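Long-range contact in microcin B17-processing protein McbD (Escherichia coli str. K-12 substr. MG1655, PDB 6GRH), which belongs to the YcaO cyclodehydratase family and is needed to process the inactive microcin B17 precursor into the active peptide: residues 28-42 / 47-61. The protein carries 1 engineered substitution. Sequence-based numbering, arbitrary orientation.
Sequences TFSQIWDYERITPAS and TLKSIQGAIGEYFER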
loop_
_atom_site.group_PDB
_atom_site.type_symbol
_atom_site.label_atom_id
_atom_site.label_comp_id
_atom_site.label_asym_id
_atom_site.label_seq_id
_atom_site.Cartn_x
_atom_site.Cartn_y
_atom_site.Cartn_z
ATOM N N THR E 28 22.032 11.883 -14.998
ATOM C CA THR E 28 20.630 12.157 -14.878
ATOM C C THR E 28 20.380 13.485 -15.568
ATOM O O THR E 28 21.189 14.404 -15.446
ATOM C CB THR E 28 20.239 12.251 -13.391
ATOM O OG1 THR E 28 20.375 10.962 -12.791
ATOM C CG2 THR E 28 18.792 12.733 -13.184
ATOM N N PHE E 29 19.225 13.581 -16.232
ATOM C CA PHE E 29 18.784 14.758 -16.929
ATOM C C PHE E 29 17.460 15.179 -16.320
ATOM O O PHE E 29 16.542 14.349 -16.195
ATOM C CB PHE E 29 18.592 14.405 -18.393
ATOM C CG PHE E 29 18.085 15.544 -19.239
ATOM C CD1 PHE E 29 18.965 16.513 -19.755
ATOM C CD2 PHE E 29 16.725 15.652 -19.545
ATOM C CE1 PHE E 29 18.486 17.562 -20.539
ATOM C CE2 PHE E 29 16.249 16.686 -20.347
ATOM C CZ PHE E 29 17.128 17.638 -20.847
ATOM N N SER E 30 17.360 16.443 -15.931
ATOM C CA SER E 30 16.127 16.998 -15.352
ATOM C C SER E 30 15.748 18.234 -16.131
ATOM O O SER E 30 16.612 18.993 -16.536
ATOM C CB SER E 30 16.304 17.358 -13.873
ATOM O OG SER E 30 16.564 16.203 -13.085
ATOM N N GLN E 31 14.445 18.442 -16.313
ATOM C CA GLN E 31 13.986 19.506 -17.174
ATOM C C GLN E 31 12.711 20.146 -16.616
ATOM O O GLN E 31 11.865 19.456 -16.052
ATOM C CB GLN E 31 13.747 18.941 -18.571
ATOM C CG GLN E 31 13.336 19.969 -19.602
ATOM C CD GLN E 31 13.354 19.430 -21.026
ATOM O OE1 GLN E 31 14.223 19.776 -21.803
ATOM N NE2 GLN E 31 12.403 18.590 -21.358
ATOM N N ILE E 32 12.623 21.468 -16.744
ATOM C CA ILE E 32 11.425 22.217 -16.455
ATOM C C ILE E 32 10.886 22.825 -17.748
ATOM O O ILE E 32 11.624 23.465 -18.476
ATOM C CB ILE E 32 11.689 23.289 -15.390
ATOM C CG1 ILE E 32 11.945 22.579 -14.056
ATOM C CG2 ILE E 32 10.519 24.267 -15.280
ATOM C CD1 ILE E 32 12.447 23.445 -12.945
ATOM N N TRP E 33 9.606 22.601 -18.034
ATOM C CA TRP E 33 8.935 23.187 -19.193
ATOM C C TRP E 33 7.889 24.164 -18.649
ATOM O O TRP E 33 7.206 23.873 -17.664
ATOM C CB TRP E 33 8.321 22.096 -20.089
ATOM C CG TRP E 33 7.458 22.587 -21.259
ATOM C CD1 TRP E 33 7.903 23.050 -22.461
ATOM C CD2 TRP E 33 6.015 22.636 -21.325
ATOM N NE1 TRP E 33 6.839 23.400 -23.261
ATOM C CE2 TRP E 33 5.670 23.145 -22.598
ATOM C CE3 TRP E 33 4.993 22.284 -20.446
ATOM C CZ2 TRP E 33 4.342 23.334 -23.004
ATOM C CZ3 TRP E 33 3.662 22.475 -20.846
ATOM C CH2 TRP E 33 3.354 22.993 -22.118
ATOM N N ASP E 34 7.816 25.341 -19.271
ATOM C CA ASP E 34 6.901 26.390 -18.857
ATOM C C ASP E 34 6.369 27.093 -20.115
ATOM O O ASP E 34 6.555 28.289 -20.273
ATOM C CB ASP E 34 7.627 27.372 -17.919
ATOM C CG ASP E 34 6.682 28.151 -16.999
ATOM O OD1 ASP E 34 5.490 27.758 -16.872
ATOM O OD2 ASP E 34 7.150 29.167 -16.386
ATOM N N TYR E 35 5.697 26.339 -20.985
ATOM C CA TYR E 35 5.061 26.883 -22.195
ATOM C C TYR E 35 6.162 27.597 -22.995
ATOM O O TYR E 35 7.264 27.062 -23.091
ATOM C CB TYR E 35 3.878 27.806 -21.838
ATOM C CG TYR E 35 2.889 27.149 -20.903
ATOM C CD1 TYR E 35 1.966 26.225 -21.383
ATOM C CD2 TYR E 35 2.887 27.446 -19.542
ATOM C CE1 TYR E 35 1.065 25.604 -20.519
ATOM C CE2 TYR E 35 1.997 26.843 -18.673
ATOM C CZ TYR E 35 1.094 25.923 -19.164
ATOM O OH TYR E 35 0.228 25.327 -18.302
ATOM N N GLU E 36 5.911 28.811 -23.464
ATOM C CA GLU E 36 6.940 29.601 -24.109
ATOM C C GLU E 36 7.188 30.876 -23.329
ATOM O O GLU E 36 7.661 31.885 -23.883
ATOM C CB GLU E 36 6.541 29.856 -25.555
ATOM C CG GLU E 36 6.362 28.558 -26.330
ATOM C CD GLU E 36 5.984 28.764 -27.787
ATOM O OE1 GLU E 36 5.176 29.649 -28.135
ATOM O OE2 GLU E 36 6.511 28.005 -28.606
ATOM N N ARG E 37 6.941 30.813 -22.014
ATOM C CA ARG E 37 7.315 31.906 -21.142
ATOM C C ARG E 37 8.843 32.076 -21.185
ATOM O O ARG E 37 9.326 33.197 -21.294
ATOM C CB ARG E 37 6.829 31.658 -19.726
ATOM C CG ARG E 37 5.328 31.728 -19.572
ATOM C CD ARG E 37 4.844 30.827 -18.428
ATOM N NE ARG E 37 3.425 31.032 -18.150
ATOM C CZ ARG E 37 2.728 30.349 -17.243
ATOM N NH1 ARG E 37 3.314 29.381 -16.519
ATOM N NH2 ARG E 37 1.435 30.613 -17.069
ATOM N N ILE E 38 9.550 30.947 -21.106
ATOM C CA ILE E 38 11.004 30.813 -21.375
ATOM C C ILE E 38 11.202 29.520 -22.156
ATOM O O ILE E 38 10.277 28.707 -22.239
ATOM C CB ILE E 38 11.847 30.771 -20.094
ATOM C CG1 ILE E 38 11.367 29.664 -19.148
ATOM C CG2 ILE E 38 11.807 32.116 -19.390
ATOM C CD1 ILE E 38 12.302 29.378 -17.991
ATOM N N THR E 39 12.378 29.295 -22.722
ATOM C CA THR E 39 12.640 27.991 -23.335
ATOM C C THR E 39 12.907 26.992 -22.182
ATOM O O THR E 39 13.295 27.405 -21.102
ATOM C CB THR E 39 13.841 28.024 -24.282
ATOM O OG1 THR E 39 14.991 28.446 -23.552
ATOM C CG2 THR E 39 13.598 28.972 -25.454
ATOM N N PRO E 40 12.678 25.694 -22.402
ATOM C CA PRO E 40 12.793 24.730 -21.290
ATOM C C PRO E 40 14.160 24.782 -20.577
ATOM O O PRO E 40 15.186 24.952 -21.217
ATOM C CB PRO E 40 12.610 23.377 -21.974
ATOM C CG PRO E 40 11.892 23.664 -23.226
ATOM C CD PRO E 40 12.209 25.060 -23.645
ATOM N N ALA E 41 14.161 24.685 -19.267
ATOM C CA ALA E 41 15.379 24.769 -18.484
ATOM C C ALA E 41 15.812 23.375 -18.075
ATOM O O ALA E 41 14.990 22.587 -17.581
ATOM C CB ALA E 41 15.113 25.614 -17.253
ATOM N N SER E 42 17.093 23.050 -18.237
ATOM C CA SER E 42 17.548 21.720 -17.869
ATOM C C SER E 42 18.963 21.694 -17.301
ATOM O O SER E 42 19.698 22.657 -17.418
ATOM C CB SER E 42 17.482 20.824 -19.091
ATOM O OG SER E 42 18.388 21.289 -20.062
ATOM N N THR E 47 22.362 12.902 -9.836
ATOM C CA THR E 47 20.911 13.092 -9.715
ATOM C C THR E 47 20.461 14.377 -9.017
ATOM O O THR E 47 19.686 15.169 -9.586
ATOM C CB THR E 47 20.245 11.872 -9.031
ATOM O OG1 THR E 47 20.459 10.711 -9.834
ATOM C CG2 THR E 47 18.761 12.056 -8.895
ATOM N N LEU E 48 20.897 14.573 -7.781
ATOM C CA LEU E 48 20.480 15.750 -7.021
ATOM C C LEU E 48 20.982 17.071 -7.638
ATOM O O LEU E 48 20.211 18.019 -7.720
ATOM C CB LEU E 48 20.882 15.638 -5.552
ATOM C CG LEU E 48 20.486 16.814 -4.630
ATOM C CD1 LEU E 48 18.973 16.960 -4.527
ATOM C CD2 LEU E 48 21.130 16.701 -3.239
ATOM N N LYS E 49 22.251 17.125 -8.064
ATOM C CA LYS E 49 22.786 18.288 -8.797
ATOM C C LYS E 49 21.986 18.572 -10.067
ATOM O O LYS E 49 21.802 19.729 -10.428
ATOM C CB LYS E 49 24.269 18.116 -9.157
ATOM C CG LYS E 49 25.174 18.211 -7.936
ATOM C CD LYS E 49 26.621 17.805 -8.244
ATOM N N SER E 50 21.507 17.523 -10.745
ATOM C CA SER E 50 20.694 17.714 -11.951
ATOM C C SER E 50 19.323 18.345 -11.615
ATOM O O SER E 50 18.843 19.229 -12.337
ATOM C CB SER E 50 20.497 16.391 -12.679
ATOM O OG SER E 50 19.413 16.441 -13.587
ATOM N N ILE E 51 18.732 17.903 -10.511
ATOM C CA ILE E 51 17.481 18.426 -10.028
ATOM C C ILE E 51 17.674 19.876 -9.584
ATOM O O ILE E 51 16.890 20.741 -9.947
ATOM C CB ILE E 51 16.911 17.589 -8.855
ATOM C CG1 ILE E 51 16.631 16.143 -9.308
ATOM C CG2 ILE E 51 15.676 18.257 -8.281
ATOM C CD1 ILE E 51 16.305 15.202 -8.169
ATOM N N GLN E 52 18.707 20.107 -8.779
ATOM C CA GLN E 52 19.034 21.450 -8.287
ATOM C C GLN E 52 19.350 22.415 -9.422
ATOM O O GLN E 52 18.916 23.560 -9.380
ATOM C CB GLN E 52 20.189 21.441 -7.284
ATOM C CG GLN E 52 19.794 20.846 -5.955
ATOM C CD GLN E 52 20.975 20.549 -5.051
ATOM O OE1 GLN E 52 22.073 20.305 -5.542
ATOM N NE2 GLN E 52 20.740 20.526 -3.729
ATOM N N GLY E 53 20.088 21.927 -10.415
ATOM C CA GLY E 53 20.466 22.685 -11.577
ATOM C C GLY E 53 19.284 23.068 -12.444
ATOM O O GLY E 53 19.246 24.190 -12.944
ATOM N N ALA E 54 18.345 22.146 -12.674
ATOM C CA ALA E 54 17.189 22.463 -13.512
ATOM C C ALA E 54 16.347 23.533 -12.843
ATOM O O ALA E 54 15.888 24.456 -13.530
ATOM C CB ALA E 54 16.355 21.246 -13.805
ATOM N N ILE E 55 16.130 23.394 -11.525
ATOM C CA ILE E 55 15.374 24.394 -10.750
ATOM C C ILE E 55 16.083 25.775 -10.813
ATOM O O ILE E 55 15.448 26.777 -11.040
ATOM C CB ILE E 55 15.196 23.972 -9.276
ATOM C CG1 ILE E 55 14.336 22.712 -9.166
ATOM C CG2 ILE E 55 14.564 25.097 -8.423
ATOM C CD1 ILE E 55 14.536 21.983 -7.858
ATOM N N GLY E 56 17.382 25.796 -10.560
ATOM C CA GLY E 56 18.191 27.015 -10.643
ATOM C C GLY E 56 18.217 27.662 -12.007
ATOM O O GLY E 56 18.078 28.874 -12.120
ATOM N N GLU E 57 18.337 26.859 -13.055
ATOM C CA GLU E 57 18.275 27.342 -14.431
ATOM C C GLU E 57 16.911 27.990 -14.725
ATOM O O GLU E 57 16.845 29.063 -15.340
ATOM C CB GLU E 57 18.536 26.169 -15.389
ATOM C CG GLU E 57 18.552 26.490 -16.885
ATOM C CD GLU E 57 19.731 27.345 -17.293
ATOM O OE1 GLU E 57 20.847 27.070 -16.828
ATOM O OE2 GLU E 57 19.516 28.307 -18.061
ATOM N N TYR E 58 15.843 27.350 -14.256
ATOM C CA TYR E 58 14.515 27.897 -14.391
ATOM C C TYR E 58 14.379 29.245 -13.659
ATOM O O TYR E 58 13.893 30.205 -14.252
ATOM C CB TYR E 58 13.449 26.914 -13.852
ATOM C CG TYR E 58 12.096 27.543 -13.850
ATOM C CD1 TYR E 58 11.418 27.711 -15.031
ATOM C CD2 TYR E 58 11.513 28.003 -12.681
ATOM C CE1 TYR E 58 10.170 28.312 -15.067
ATOM C CE2 TYR E 58 10.255 28.621 -12.710
ATOM C CZ TYR E 58 9.607 28.776 -13.901
ATOM O OH TYR E 58 8.374 29.351 -13.948
ATOM N N PHE E 59 14.764 29.303 -12.385
ATOM C CA PHE E 59 14.666 30.553 -11.630
ATOM C C PHE E 59 15.486 31.664 -12.314
ATOM O O PHE E 59 15.016 32.801 -12.427
ATOM C CB PHE E 59 15.160 30.410 -10.199
ATOM C CG PHE E 59 14.097 30.076 -9.196
ATOM C CD1 PHE E 59 13.465 31.094 -8.479
ATOM C CD2 PHE E 59 13.784 28.752 -8.885
ATOM C CE1 PHE E 59 12.497 30.801 -7.513
ATOM C CE2 PHE E 59 12.821 28.441 -7.913
ATOM C CZ PHE E 59 12.186 29.464 -7.213
ATOM N N GLU E 60 16.692 31.314 -12.759
ATOM C CA GLU E 60 17.580 32.275 -13.424
ATOM C C GLU E 60 16.942 32.856 -14.692
ATOM O O GLU E 60 16.824 34.052 -14.832
ATOM C CB GLU E 60 18.902 31.614 -13.813
ATOM C CG GLU E 60 19.867 32.561 -14.500
ATOM C CD GLU E 60 20.916 31.835 -15.328
ATOM O OE1 GLU E 60 21.516 30.895 -14.783
ATOM O OE2 GLU E 60 21.132 32.221 -16.511
ATOM N N ARG E 61 16.569 31.981 -15.609
ATOM C CA ARG E 61 16.002 32.391 -16.884
ATOM C C ARG E 61 14.674 33.100 -16.748
ATOM O O ARG E 61 14.424 34.087 -17.457
ATOM C CB ARG E 61 15.903 31.198 -17.837
ATOM C CG ARG E 61 17.296 30.648 -18.137
ATOM C CD ARG E 61 17.552 30.405 -19.607
ATOM N NE ARG E 61 16.733 29.298 -20.035
ATOM C CZ ARG E 61 17.161 28.069 -20.309
ATOM N NH1 ARG E 61 18.448 27.724 -20.240
ATOM N NH2 ARG E 61 16.273 27.179 -20.702
HETATM O O HOH W 1 18.451 24.799 -20.163
#
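Tyr58 carries CG anti to its backbone N (chi1 174°), which sends the ring from helix 47-61 to Asp34. Tyr58 OH donates to Asp34 OD2 at 2.7 Å; the oxygen lies at the ring's edge, while the hydroxyl comes from above the carboxylate plane, 50° out of it. Asp34 OD1 forms a salt bridge with Arg37 NH1, so both carboxylate oxygens are engaged. Methyls brace the same ring obliquely: Ile38 CD1 comes 3.5 Å from Tyr58 CD1, and Ile32 CG2 reaches that carbon at 3.6 Å. Bends at chi2 and chi3 bring the Arg61 guanidinium to the backbone carbonyls of Thr39 and Pro40, where NH2 donates to Thr39 O (3.0 Å, 164°), a partner lying in the guanidinium plane. Arg61 NH1 forms a salt bridge with Glu57 OE2 and donates to a water that also accepts from Ser42 N. Towards the helix start smaller side chains meet: Ala54 CB packs 3.5 Å from Ser30 O, and Ser30 OG donates to Ser50 OG at 2.9 Å. Ser50 OG also bonds Ala43 O, linking the helix to both strands of the hairpin. The chemistry thus grades from small hydroxyls to the buried Asp34-Arg37 pair; Arg203 of a McbB chain, through a weak hydrogen bond to Tyr58 OH and a long, weak ion pair to Asp34 OD2, could slightly stabilise the carboxylate.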